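Local atomic coordinates of GDP-6-deoxy-D-mannose reductase (Pseudomonas aeruginosa, PDB entry 6X3B), a protein that probably reduces GDP-4-dehydro-6-deoxy-D-mannose to GDP-D-rhamnose with NADPH, a step in making the lipopolysaccharide O-antigen. Residues F26-S31 with H56-L61; G82-P87 with G185-F190; Q98-G103 with A152-A157; D127-V132 with V244-S249. One frame throughout, in Å; residues are numbered along the deposited sequence. Where two conformers were deposited one is given.

Contact 1: F26-S31 with H56-L61. With NDP (NADPH dihydro-nicotinamide-adenine-dinucleotide phosphate), chain E.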
# COMPACT_ATOMS: atom_id res chain seq x y z
N PHE A 26 -23.20 -6.66 7.28
CA PHE A 26 -22.76 -5.68 8.26
C PHE A 26 -22.00 -4.57 7.55
O PHE A 26 -21.17 -4.84 6.69
CB PHE A 26 -21.89 -6.31 9.35
CG PHE A 26 -21.52 -5.36 10.47
CD1 PHE A 26 -22.35 -5.21 11.60
CD2 PHE A 26 -20.37 -4.59 10.39
CE1 PHE A 26 -22.02 -4.32 12.61
CE2 PHE A 26 -20.02 -3.69 11.41
CZ PHE A 26 -20.85 -3.55 12.52
N VAL A 27 -22.30 -3.32 7.91
CA VAL A 27 -21.71 -2.14 7.28
C VAL A 27 -21.08 -1.28 8.36
O VAL A 27 -21.76 -0.87 9.31
CB VAL A 27 -22.76 -1.32 6.50
CG1 VAL A 27 -22.08 -0.10 5.85
CG2 VAL A 27 -23.44 -2.19 5.43
N THR A 28 -19.79 -1.00 8.23
CA THR A 28 -19.18 0.01 9.09
C THR A 28 -19.44 1.38 8.50
O THR A 28 -19.70 1.53 7.31
CB THR A 28 -17.66 -0.19 9.23
OG1 THR A 28 -17.03 0.15 7.98
CG2 THR A 28 -17.34 -1.64 9.61
N GLY A 29 -19.32 2.41 9.35
CA GLY A 29 -19.49 3.77 8.85
C GLY A 29 -20.91 4.13 8.51
O GLY A 29 -21.14 5.02 7.69
N LEU A 30 -21.88 3.43 9.09
CA LEU A 30 -23.27 3.69 8.73
C LEU A 30 -23.70 5.13 9.04
O LEU A 30 -24.64 5.63 8.41
CB LEU A 30 -24.20 2.71 9.45
CG LEU A 30 -24.39 1.38 8.71
CD1 LEU A 30 -25.11 0.41 9.63
CD2 LEU A 30 -25.13 1.56 7.38
N SER A 31 -23.02 5.80 9.96
CA SER A 31 -23.41 7.16 10.30
C SER A 31 -22.83 8.22 9.38
O SER A 31 -23.21 9.39 9.49
CB SER A 31 -23.02 7.46 11.75
OG SER A 31 -21.62 7.65 11.87
N HIS A 56 -23.86 -1.46 19.54
CA HIS A 56 -23.40 -0.38 20.40
C HIS A 56 -22.37 0.42 19.61
O HIS A 56 -21.88 -0.04 18.58
CB HIS A 56 -22.81 -0.94 21.70
CG HIS A 56 -21.75 -1.97 21.48
ND1 HIS A 56 -20.45 -1.64 21.14
CD2 HIS A 56 -21.79 -3.32 21.54
CE1 HIS A 56 -19.74 -2.75 21.00
NE2 HIS A 56 -20.52 -3.78 21.24
N ARG A 57 -22.04 1.61 20.11
CA ARG A 57 -21.02 2.42 19.46
C ARG A 57 -19.68 1.69 19.53
O ARG A 57 -19.39 0.98 20.50
CB ARG A 57 -20.91 3.80 20.11
N TYR A 58 -18.86 1.87 18.50
CA TYR A 58 -17.57 1.19 18.47
C TYR A 58 -16.53 2.12 17.87
O TYR A 58 -16.84 3.09 17.17
CB TYR A 58 -17.65 -0.14 17.70
CG TYR A 58 -18.04 0.01 16.25
CD1 TYR A 58 -19.38 0.01 15.86
CD2 TYR A 58 -17.07 0.17 15.27
CE1 TYR A 58 -19.74 0.16 14.54
CE2 TYR A 58 -17.42 0.31 13.94
CZ TYR A 58 -18.74 0.30 13.58
OH TYR A 58 -19.06 0.47 12.26
N ASP A 59 -15.28 1.83 18.20
CA ASP A 59 -14.12 2.56 17.71
C ASP A 59 -13.17 1.55 17.09
O ASP A 59 -12.69 0.66 17.78
CB ASP A 59 -13.44 3.33 18.84
CG ASP A 59 -12.43 4.34 18.33
OD1 ASP A 59 -11.83 4.10 17.26
OD2 ASP A 59 -12.24 5.37 19.01
N LEU A 60 -12.88 1.72 15.80
CA LEU A 60 -12.00 0.79 15.10
C LEU A 60 -10.59 0.80 15.66
O LEU A 60 -9.86 -0.19 15.50
CB LEU A 60 -12.00 1.13 13.61
CG LEU A 60 -13.30 0.74 12.89
CD1 LEU A 60 -13.38 1.32 11.50
CD2 LEU A 60 -13.44 -0.76 12.83
N LEU A 61 -10.20 1.88 16.33
CA LEU A 61 -8.93 1.95 17.04
C LEU A 61 -8.91 1.13 18.33
O LEU A 61 -7.83 0.98 18.91
CB LEU A 61 -8.61 3.40 17.38
CG LEU A 61 -8.38 4.34 16.19
CD1 LEU A 61 -8.25 5.77 16.68
CD2 LEU A 61 -7.13 3.91 15.46
PA NDP E . -17.62 10.04 6.23
O1A NDP E . -16.40 10.74 6.72
O2A NDP E . -18.83 10.86 5.91
O5B NDP E . -18.03 8.89 7.26
C5B NDP E . -16.98 8.17 7.96
C4B NDP E . -17.61 7.16 8.88
O4B NDP E . -16.56 6.42 9.57
C3B NDP E . -18.52 7.72 9.98
O3B NDP E . -19.68 6.91 10.14
C2B NDP E . -17.63 7.69 11.21
O2B NDP E . -18.41 7.55 12.40
C1B NDP E . -16.82 6.43 10.95
N9A NDP E . -15.56 6.38 11.67
C8A NDP E . -14.51 7.26 11.56
N7A NDP E . -13.50 6.97 12.33
C5A NDP E . -13.90 5.82 13.00
C6A NDP E . -13.27 5.01 13.97
N6A NDP E . -12.05 5.28 14.42
N1A NDP E . -13.95 3.93 14.43
C2A NDP E . -15.17 3.70 13.95
N3A NDP E . -15.86 4.38 13.04
C4A NDP E . -15.17 5.45 12.60
O3 NDP E . -17.24 9.18 4.93
PN NDP E . -18.01 9.00 3.54
O1N NDP E . -19.32 8.34 3.80
O2N NDP E . -18.00 10.30 2.82
O5D NDP E . -17.04 7.97 2.78
C5D NDP E . -17.34 6.55 2.85
C4D NDP E . -16.20 5.78 2.25
O4D NDP E . -16.06 6.16 0.85
C3D NDP E . -14.83 6.01 2.89
O3D NDP E . -14.08 4.80 2.95
C2D NDP E . -14.20 7.03 1.95
O2D NDP E . -12.78 7.02 1.97
C1D NDP E . -14.75 6.59 0.59
N1N NDP E . -14.79 7.70 -0.40
C2N NDP E . -15.72 8.71 -0.29
C3N NDP E . -15.88 9.65 -1.27
C7N NDP E . -16.71 10.84 -0.96
O7N NDP E . -16.80 11.75 -1.80
N7N NDP E . -17.33 10.89 0.21
C4N NDP E . -15.21 9.42 -2.58
C5N NDP E . -14.20 8.35 -2.56
C6N NDP E . -13.90 7.74 -1.44
P2B NDP E . -18.25 8.84 13.36
O1X NDP E . -19.12 8.56 14.57
O2X NDP E . -16.78 8.95 13.72
O3X NDP E . -18.73 10.04 12.58
O HOH W 1 -21.50 0.85 11.35
O HOH W 2 -18.50 3.39 11.96

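Contact 2: G82-P87 with G185-F190. With NDP (NADPH dihydro-nicotinamide-adenine-dinucleotide phosphate), chain E.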
# COMPACT_ATOMS: atom_id res chain seq x y z
N GLY A 82 -13.91 5.41 8.30
CA GLY A 82 -12.54 5.86 8.33
C GLY A 82 -12.44 7.37 8.33
O GLY A 82 -13.44 8.09 8.42
N GLN A 83 -11.20 7.82 8.20
CA GLN A 83 -10.85 9.23 8.18
C GLN A 83 -10.79 9.61 6.70
O GLN A 83 -9.93 9.12 5.96
CB GLN A 83 -9.53 9.44 8.90
CG GLN A 83 -9.30 10.89 9.39
CD GLN A 83 -9.40 11.88 8.26
OE1 GLN A 83 -10.46 12.45 8.01
NE2 GLN A 83 -8.30 12.03 7.50
N THR A 84 -11.73 10.43 6.24
CA THR A 84 -11.94 10.56 4.80
C THR A 84 -11.60 11.95 4.28
O THR A 84 -11.86 12.23 3.10
CB THR A 84 -13.39 10.24 4.46
OG1 THR A 84 -14.24 11.29 4.97
CG2 THR A 84 -13.80 8.90 5.09
N TYR A 85 -11.02 12.81 5.10
CA TYR A 85 -10.76 14.20 4.73
C TYR A 85 -9.27 14.38 4.44
O TYR A 85 -8.43 14.16 5.31
CB TYR A 85 -11.22 15.12 5.87
CG TYR A 85 -11.32 16.60 5.51
CD1 TYR A 85 -11.96 17.02 4.35
CD2 TYR A 85 -10.78 17.58 6.36
CE1 TYR A 85 -12.05 18.39 4.02
CE2 TYR A 85 -10.88 18.93 6.06
CZ TYR A 85 -11.51 19.33 4.89
OH TYR A 85 -11.59 20.67 4.59
N VAL A 86 -8.94 14.78 3.20
CA VAL A 86 -7.54 14.96 2.83
C VAL A 86 -6.84 16.01 3.69
O VAL A 86 -5.72 15.74 4.16
CB VAL A 86 -7.42 15.22 1.31
CG1 VAL A 86 -5.97 15.56 0.94
CG2 VAL A 86 -7.92 13.99 0.51
N PRO A 87 -7.42 17.19 3.95
CA PRO A 87 -6.69 18.14 4.81
C PRO A 87 -6.41 17.60 6.20
O PRO A 87 -5.32 17.84 6.73
CB PRO A 87 -7.61 19.37 4.83
CG PRO A 87 -8.31 19.31 3.54
CD PRO A 87 -8.60 17.83 3.34
N GLY A 185 -25.58 15.42 1.90
CA GLY A 185 -24.71 15.06 3.00
C GLY A 185 -23.23 15.02 2.65
O GLY A 185 -22.41 14.84 3.56
N GLN A 186 -22.87 15.18 1.38
CA GLN A 186 -21.47 15.22 0.98
C GLN A 186 -20.73 16.34 1.72
O GLN A 186 -21.33 17.30 2.20
CB GLN A 186 -21.39 15.39 -0.54
CG GLN A 186 -19.99 15.53 -1.13
CD GLN A 186 -19.14 14.28 -0.95
OE1 GLN A 186 -18.83 13.89 0.18
NE2 GLN A 186 -18.75 13.66 -2.06
N LYS A 187 -19.39 16.21 1.82
CA LYS A 187 -18.57 17.23 2.48
C LYS A 187 -18.74 18.59 1.80
O LYS A 187 -18.57 18.71 0.58
CB LYS A 187 -17.09 16.86 2.42
CG LYS A 187 -16.68 15.63 3.14
CD LYS A 187 -15.29 15.22 2.69
CE LYS A 187 -14.92 13.84 3.21
NZ LYS A 187 -14.00 14.02 4.35
N ASP A 188 -19.02 19.62 2.60
CA ASP A 188 -19.14 20.97 2.04
C ASP A 188 -17.86 21.46 1.37
O ASP A 188 -17.91 22.40 0.57
CB ASP A 188 -19.56 21.95 3.14
CG ASP A 188 -19.70 23.37 2.62
OD1 ASP A 188 -20.67 23.63 1.88
OD2 ASP A 188 -18.83 24.21 2.93
N SER A 189 -16.71 20.85 1.67
CA SER A 189 -15.47 21.29 1.05
C SER A 189 -15.38 20.90 -0.42
O SER A 189 -14.55 21.46 -1.15
CB SER A 189 -14.27 20.73 1.81
OG SER A 189 -14.13 19.33 1.59
N PHE A 190 -16.22 19.97 -0.88
CA PHE A 190 -16.29 19.68 -2.31
C PHE A 190 -16.98 20.82 -3.04
O PHE A 190 -18.01 21.33 -2.58
CB PHE A 190 -17.04 18.37 -2.54
CG PHE A 190 -16.19 17.14 -2.35
CD1 PHE A 190 -15.15 16.85 -3.22
CD2 PHE A 190 -16.44 16.28 -1.29
CE1 PHE A 190 -14.37 15.73 -3.04
CE2 PHE A 190 -15.67 15.15 -1.11
CZ PHE A 190 -14.63 14.88 -1.98
PA NDP E . -17.62 10.04 6.23
O1A NDP E . -16.40 10.74 6.72
O2A NDP E . -18.83 10.86 5.91
O5B NDP E . -18.03 8.89 7.26
C5B NDP E . -16.98 8.17 7.96
C4B NDP E . -17.61 7.16 8.88
O4B NDP E . -16.56 6.42 9.57
C3B NDP E . -18.52 7.72 9.98
O3B NDP E . -19.68 6.91 10.14
C2B NDP E . -17.63 7.69 11.21
O2B NDP E . -18.41 7.55 12.40
C1B NDP E . -16.82 6.43 10.95
N9A NDP E . -15.56 6.38 11.67
C8A NDP E . -14.51 7.26 11.56
N7A NDP E . -13.50 6.97 12.33
C5A NDP E . -13.90 5.82 13.00
C6A NDP E . -13.27 5.01 13.97
N6A NDP E . -12.05 5.28 14.42
N1A NDP E . -13.95 3.93 14.43
C2A NDP E . -15.17 3.70 13.95
N3A NDP E . -15.86 4.38 13.04
C4A NDP E . -15.17 5.45 12.60
O3 NDP E . -17.24 9.18 4.93
PN NDP E . -18.01 9.00 3.54
O1N NDP E . -19.32 8.34 3.80
O2N NDP E . -18.00 10.30 2.82
O5D NDP E . -17.04 7.97 2.78
C5D NDP E . -17.34 6.55 2.85
C4D NDP E . -16.20 5.78 2.25
O4D NDP E . -16.06 6.16 0.85
C3D NDP E . -14.83 6.01 2.89
O3D NDP E . -14.08 4.80 2.95
C2D NDP E . -14.20 7.03 1.95
O2D NDP E . -12.78 7.02 1.97
C1D NDP E . -14.75 6.59 0.59
N1N NDP E . -14.79 7.70 -0.40
C2N NDP E . -15.72 8.71 -0.29
C3N NDP E . -15.88 9.65 -1.27
C7N NDP E . -16.71 10.84 -0.96
O7N NDP E . -16.80 11.75 -1.80
N7N NDP E . -17.33 10.89 0.21
C4N NDP E . -15.21 9.42 -2.58
C5N NDP E . -14.20 8.35 -2.56
C6N NDP E . -13.90 7.74 -1.44
P2B NDP E . -18.25 8.84 13.36
O1X NDP E . -19.12 8.56 14.57
O2X NDP E . -16.78 8.95 13.72
O3X NDP E . -18.73 10.04 12.58

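Contact 3: Q98-G103 with A152-A157. With NDP (NADPH dihydro-nicotinamide-adenine-dinucleotide phosphate), chain E.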
# COMPACT_ATOMS: atom_id res chain seq x y z
N GLN A 98 -3.46 5.20 11.28
CA GLN A 98 -3.98 4.36 12.35
C GLN A 98 -5.43 3.99 12.10
O GLN A 98 -5.81 2.82 12.20
CB GLN A 98 -3.83 5.06 13.71
CG GLN A 98 -2.37 5.36 14.16
CD GLN A 98 -1.59 4.11 14.52
OE1 GLN A 98 -2.16 3.01 14.60
NE2 GLN A 98 -0.29 4.26 14.71
N ILE A 99 -6.27 4.99 11.80
CA ILE A 99 -7.70 4.74 11.61
C ILE A 99 -7.94 3.89 10.37
O ILE A 99 -8.66 2.89 10.41
CB ILE A 99 -8.47 6.07 11.51
CG1 ILE A 99 -8.35 6.87 12.82
CG2 ILE A 99 -9.93 5.80 11.09
CD1 ILE A 99 -9.05 8.23 12.78
N ASN A 100 -7.35 4.30 9.25
CA ASN A 100 -7.72 3.68 7.99
C ASN A 100 -7.02 2.34 7.78
O ASN A 100 -7.59 1.44 7.14
CB ASN A 100 -7.44 4.62 6.83
CG ASN A 100 -8.41 5.79 6.79
OD1 ASN A 100 -9.37 5.85 7.57
ND2 ASN A 100 -8.16 6.74 5.89
N LEU A 101 -5.81 2.17 8.30
CA LEU A 101 -5.10 0.91 8.09
C LEU A 101 -5.18 0.02 9.31
O LEU A 101 -5.64 -1.12 9.23
CB LEU A 101 -3.64 1.17 7.70
CG LEU A 101 -2.84 -0.11 7.46
CD1 LEU A 101 -3.44 -0.89 6.28
CD2 LEU A 101 -1.39 0.28 7.16
N LEU A 102 -4.71 0.52 10.46
CA LEU A 102 -4.77 -0.29 11.67
C LEU A 102 -6.22 -0.53 12.10
O LEU A 102 -6.54 -1.58 12.65
CB LEU A 102 -3.97 0.37 12.80
CG LEU A 102 -2.45 0.09 12.74
CD1 LEU A 102 -2.20 -1.41 12.83
CD2 LEU A 102 -1.82 0.62 11.46
N GLY A 103 -7.11 0.43 11.84
CA GLY A 103 -8.52 0.21 12.13
C GLY A 103 -9.11 -0.90 11.26
O GLY A 103 -9.89 -1.73 11.74
N ALA A 152 -4.78 9.03 0.52
CA ALA A 152 -4.70 8.09 -0.59
C ALA A 152 -3.69 6.98 -0.30
O ALA A 152 -3.93 5.82 -0.64
CB ALA A 152 -4.37 8.82 -1.89
N VAL A 153 -2.58 7.32 0.38
CA VAL A 153 -1.62 6.31 0.83
C VAL A 153 -2.31 5.28 1.72
O VAL A 153 -2.18 4.07 1.52
CB VAL A 153 -0.45 6.99 1.57
CG1 VAL A 153 0.41 5.95 2.31
CG2 VAL A 153 0.43 7.78 0.57
N SER A 154 -3.08 5.75 2.71
CA SER A 154 -3.73 4.84 3.64
C SER A 154 -4.78 3.97 2.95
O SER A 154 -4.95 2.80 3.33
CB SER A 154 -4.37 5.63 4.79
OG SER A 154 -5.59 6.24 4.38
N LYS A 155 -5.45 4.48 1.92
CA LYS A 155 -6.42 3.65 1.20
C LYS A 155 -5.73 2.54 0.42
O LYS A 155 -6.17 1.38 0.45
CB LYS A 155 -7.27 4.50 0.25
CG LYS A 155 -8.06 5.61 0.90
CD LYS A 155 -9.06 5.09 1.94
CE LYS A 155 -10.45 5.00 1.34
NZ LYS A 155 -11.40 4.40 2.29
N LEU A 156 -4.63 2.85 -0.27
CA LEU A 156 -3.91 1.83 -1.01
C LEU A 156 -3.31 0.79 -0.07
O LEU A 156 -3.32 -0.42 -0.37
CB LEU A 156 -2.80 2.47 -1.86
CG LEU A 156 -2.10 1.61 -2.91
CD1 LEU A 156 -3.15 1.09 -3.91
CD2 LEU A 156 -0.99 2.40 -3.63
N ALA A 157 -2.78 1.24 1.07
CA ALA A 157 -2.24 0.30 2.04
C ALA A 157 -3.34 -0.63 2.56
O ALA A 157 -3.13 -1.84 2.70
CB ALA A 157 -1.57 1.07 3.18
PA NDP E . -17.62 10.04 6.23
O1A NDP E . -16.40 10.74 6.72
O2A NDP E . -18.83 10.86 5.91
O5B NDP E . -18.03 8.89 7.26
C5B NDP E . -16.98 8.17 7.96
C4B NDP E . -17.61 7.16 8.88
O4B NDP E . -16.56 6.42 9.57
C3B NDP E . -18.52 7.72 9.98
O3B NDP E . -19.68 6.91 10.14
C2B NDP E . -17.63 7.69 11.21
O2B NDP E . -18.41 7.55 12.40
C1B NDP E . -16.82 6.43 10.95
N9A NDP E . -15.56 6.38 11.67
C8A NDP E . -14.51 7.26 11.56
N7A NDP E . -13.50 6.97 12.33
C5A NDP E . -13.90 5.82 13.00
C6A NDP E . -13.27 5.01 13.97
N6A NDP E . -12.05 5.28 14.42
N1A NDP E . -13.95 3.93 14.43
C2A NDP E . -15.17 3.70 13.95
N3A NDP E . -15.86 4.38 13.04
C4A NDP E . -15.17 5.45 12.60
O3 NDP E . -17.24 9.18 4.93
PN NDP E . -18.01 9.00 3.54
O1N NDP E . -19.32 8.34 3.80
O2N NDP E . -18.00 10.30 2.82
O5D NDP E . -17.04 7.97 2.78
C5D NDP E . -17.34 6.55 2.85
C4D NDP E . -16.20 5.78 2.25
O4D NDP E . -16.06 6.16 0.85
C3D NDP E . -14.83 6.01 2.89
O3D NDP E . -14.08 4.80 2.95
C2D NDP E . -14.20 7.03 1.95
O2D NDP E . -12.78 7.02 1.97
C1D NDP E . -14.75 6.59 0.59
N1N NDP E . -14.79 7.70 -0.40
C2N NDP E . -15.72 8.71 -0.29
C3N NDP E . -15.88 9.65 -1.27
C7N NDP E . -16.71 10.84 -0.96
O7N NDP E . -16.80 11.75 -1.80
N7N NDP E . -17.33 10.89 0.21
C4N NDP E . -15.21 9.42 -2.58
C5N NDP E . -14.20 8.35 -2.56
C6N NDP E . -13.90 7.74 -1.44
P2B NDP E . -18.25 8.84 13.36
O1X NDP E . -19.12 8.56 14.57
O2X NDP E . -16.78 8.95 13.72
O3X NDP E . -18.73 10.04 12.58

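Contact 4: D127-V132 with V244-S249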
# COMPACT_ATOMS: atom_id res chain seq x y z
N ASP A 127 -8.88 8.18 -5.68
CA ASP A 127 -7.77 9.08 -5.36
C ASP A 127 -6.45 8.33 -5.23
O ASP A 127 -5.40 8.97 -5.29
CB ASP A 127 -8.11 9.85 -4.06
CG ASP A 127 -7.23 11.08 -3.85
OD1 ASP A 127 -6.94 11.81 -4.82
OD2 ASP A 127 -6.83 11.33 -2.68
N VAL A 128 -6.46 7.00 -5.09
CA VAL A 128 -5.18 6.29 -5.01
C VAL A 128 -4.37 6.43 -6.29
O VAL A 128 -3.14 6.30 -6.25
CB VAL A 128 -5.36 4.80 -4.68
CG1 VAL A 128 -6.04 4.61 -3.32
CG2 VAL A 128 -6.15 4.10 -5.80
N TYR A 129 -5.01 6.69 -7.43
CA TYR A 129 -4.24 6.69 -8.67
C TYR A 129 -3.26 7.86 -8.75
O TYR A 129 -2.20 7.72 -9.37
CB TYR A 129 -5.17 6.70 -9.89
CG TYR A 129 -5.89 5.39 -10.11
CD1 TYR A 129 -5.22 4.27 -10.61
CD2 TYR A 129 -7.24 5.28 -9.83
CE1 TYR A 129 -5.89 3.07 -10.82
CE2 TYR A 129 -7.92 4.08 -10.02
CZ TYR A 129 -7.24 2.99 -10.52
OH TYR A 129 -7.91 1.81 -10.70
N GLY A 130 -3.58 9.00 -8.13
CA GLY A 130 -2.68 10.14 -8.24
C GLY A 130 -2.72 10.80 -9.62
O GLY A 130 -3.76 10.87 -10.27
N GLN A 131 -1.57 11.29 -10.06
CA GLN A 131 -1.48 12.02 -11.32
C GLN A 131 -1.51 11.03 -12.47
O GLN A 131 -0.74 10.07 -12.49
CB GLN A 131 -0.20 12.86 -11.36
CG GLN A 131 -0.25 14.03 -12.33
CD GLN A 131 0.63 15.17 -11.88
OE1 GLN A 131 1.83 15.14 -12.06
NE2 GLN A 131 0.02 16.19 -11.26
N VAL A 132 -2.42 11.23 -13.40
CA VAL A 132 -2.56 10.33 -14.54
C VAL A 132 -2.49 11.17 -15.81
O VAL A 132 -3.15 12.20 -15.92
CB VAL A 132 -3.87 9.52 -14.49
CG1 VAL A 132 -4.06 8.74 -15.76
CG2 VAL A 132 -3.85 8.56 -13.30
N VAL A 244 -9.94 -5.91 -7.86
CA VAL A 244 -10.12 -4.48 -7.63
C VAL A 244 -10.99 -3.91 -8.75
O VAL A 244 -10.72 -4.16 -9.93
CB VAL A 244 -8.77 -3.76 -7.59
CG1 VAL A 244 -8.95 -2.25 -7.49
CG2 VAL A 244 -7.90 -4.30 -6.46
N TYR A 245 -12.01 -3.13 -8.39
CA TYR A 245 -12.93 -2.55 -9.37
C TYR A 245 -13.02 -1.05 -9.20
O TYR A 245 -13.30 -0.57 -8.09
CB TYR A 245 -14.34 -3.14 -9.22
CG TYR A 245 -14.38 -4.62 -9.42
CD1 TYR A 245 -14.16 -5.50 -8.37
CD2 TYR A 245 -14.64 -5.15 -10.68
CE1 TYR A 245 -14.19 -6.87 -8.56
CE2 TYR A 245 -14.67 -6.50 -10.89
CZ TYR A 245 -14.46 -7.35 -9.84
OH TYR A 245 -14.52 -8.69 -10.09
N ASN A 246 -12.81 -0.30 -10.29
CA ASN A 246 -13.22 1.10 -10.32
C ASN A 246 -14.74 1.19 -10.26
O ASN A 246 -15.44 0.41 -10.90
CB ASN A 246 -12.77 1.79 -11.60
CG ASN A 246 -11.27 1.98 -11.68
OD1 ASN A 246 -10.55 1.95 -10.66
ND2 ASN A 246 -10.78 2.21 -12.89
N VAL A 247 -15.24 2.16 -9.51
CA VAL A 247 -16.67 2.49 -9.51
C VAL A 247 -16.77 3.94 -9.99
O VAL A 247 -16.45 4.87 -9.24
CB VAL A 247 -17.32 2.29 -8.13
CG1 VAL A 247 -18.81 2.72 -8.18
CG2 VAL A 247 -17.20 0.80 -7.67
N CYS A 248 -17.19 4.13 -11.24
CA CYS A 248 -17.14 5.44 -11.88
C CYS A 248 -18.14 5.45 -13.04
O CYS A 248 -18.67 4.42 -13.45
CB CYS A 248 -15.72 5.76 -12.37
SG CYS A 248 -15.02 4.45 -13.42
N SER A 249 -18.38 6.65 -13.56
CA SER A 249 -19.32 6.83 -14.66
C SER A 249 -18.68 6.65 -16.03
O SER A 249 -19.39 6.35 -17.00
CB SER A 249 -19.95 8.23 -14.60
OG SER A 249 -19.01 9.19 -15.07

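Contact 1: F26-S31 with H56-L61
The end of strand 23-28 and the irregular chain of 56-61 come no nearer than 9.4 Å between CA of T28 and CA of L60, and the ring of Y58 bridges the distance. Its CG lies between backbone N and carbonyl carbon (chi1 61°), and from there the ring crosses T28 at about a right angle, bringing OH to 3.2 Å from T28 CA. The ring of F26 meets that of Y58 in a loose apolar contact, while T28 OG1 is engaged elsewhere, with H79. Two waters complete the joint. One lies in the plane of the Y58 ring, 2.6 Å from Y58 OH, and donates to V27 O at 2.7 Å; the other takes the N-H of G29 at 2.9 Å from G29 N and also bonds Y58 OH. The turn after the strand opens the TGxxGxxG nucleotide-binding motif of the Rossmann fold; here G29 has positive phi (72°) and S31 OG reaches O3B of NADPH at 2.7 Å. Across from it, 56-61 reads the adenine edge: L60 N points almost dead straight (179°) at N1A, 2.8 Å away, and D59 OD1 accepts from N6A at 3.1 Å. That same carboxylate oxygen receives the backbone N-H of L61, an Asx turn that fixes the acceptor, while the L60 side chain packs against N1A and C2A.

Contact 2: G82-P87 with G185-F190
A bend at the last torsion of K187 (chi4 -103°), after a nearly extended chain, turns NZ onto T84, whose OG1 sits between its own backbone N and carbonyl carbon (chi1 70°). K187 NZ donates to T84 OG1 at 2.8 Å, and T84 OG1 in turn donates a hydrogen bond to the diphosphate oxygen O1A, also at 2.8 Å. The ammonium group of K187 probably adds to the positive field around the diphosphate. In this Rossmann-fold reductase the loop before helix 86-91 and the loop before helix 191-203 thus meet beside the cofactor. G82 N donates to O4B of the adenosine ribose, while at the nicotinamide end Q186 NE2 donates to O7N at 2.7 Å and Q186 OE1 accepts weakly from N7N. A type I turn from K187 to F190 presents S189, whose OG comes in the ring plane to the edge of Y85, 3.3 Å from CE1; P87 CD covers one face of that ring.

Contact 3: Q98-G103 with A152-A157
S154 OG is gripped twice: N100 ND2 donates to it across the contact at 3.0 Å, nearly straight (167°) and in the plane of the N100 amide, and the hydroxyl itself bonds Y151 O one turn back. The two segments are turns of helices 93-114 and 150-169, which pack side by side on the Rossmann sheet of an extended short-chain dehydrogenase/reductase; over 98-103 and 152-157 the axes run almost parallel (8°) and approach to 8.6 Å. Helix 150-169 carries the family's YxxxK signature, Y151 and K155. The other end of the N100 amide, OD1, accepts from Q83 N, so both its polar atoms are satisfied and its flip is fixed. Farther along, L101 lays CD1 and CD2 against A157, with CD2 4.1 Å from A157 CB. L101 also packs on L101 of the second subunit, where Q98 bonds Q98 of that subunit, consistent with the helix-bundle dimer of this family. A wider pi-type turn closes the first segment, G103 N bonding Q98 O. K155, bent at chi2 and chi3, swings back toward the cofactor: K155 NZ donates to NADPH O3D at 2.8 Å. It also donates to O2D and to I123 O.

Contact 4: D127-V132 with V244-S249
Y129 and N246 join the two segments at one tight point: Y129 OH donates to N246 OD1 at 2.6 Å, in the carbonyl plane and on a lone pair, with a C=O...O angle of 124°. The side chains come from opposite directions, ring and amide planes 79° apart, and OD1 lies in the ring plane at the edge, 3.4 Å from Y129 CE2. With CG beside the backbone N (chi1 -72°), the phenol stretches across a wide separation, CA of Y129 and CA of N246 being 10.7 Å apart. Away from this point the pairing is loose. V244 CG1 stays 5.3 Å from Y129 OH, and the chain past the positive-phi G130 turns away, carrying Q131 into solvent. In the fold the bond ties the loop between strand 119-123 and helix 150-169 to strand 244-247, which pairs in parallel with strand 172-182. That intervening strand supplies R177, whose NH1 bonds Y129 OH, and F179, which packs on the Y129 ring. A nitrate, probably from the crystallisation liquor, lies about 4 Å and NADPH about 11 Å from the Y129 side chain. N246 ND2 is taken by S290 O, so the amide cannot flip without losing both bonds. Donating to OD1 while accepting from R177, the phenol has its proton direction set, and the guanidinium charge would probably polarise the O-H and strengthen its bond to the asparagine.

Contacts 1, 3 and 4 are buried, whereas contact 2 is partly open, with S189 exposed. Contacts 1 to 3 all reach NADPH: contact 1 at the adenine and its ribose, contact 2 from the adenosine ribose through the diphosphate to the nicotinamide, contact 3 at the nicotinamide ribose. Contact 4 stands apart from the cofactor on the far side of the chain's centre from contact 1, yet both use strands of one sheet. Their chemistry differs accordingly: water-mediated and aromatic in contact 1, a charged donor beside phosphate in contact 2, helix packing around an amide-hydroxyl bond in contact 3, a single phenol-amide bond in contact 4. V128 packs on helix 150-169 to join contacts 3 and 4.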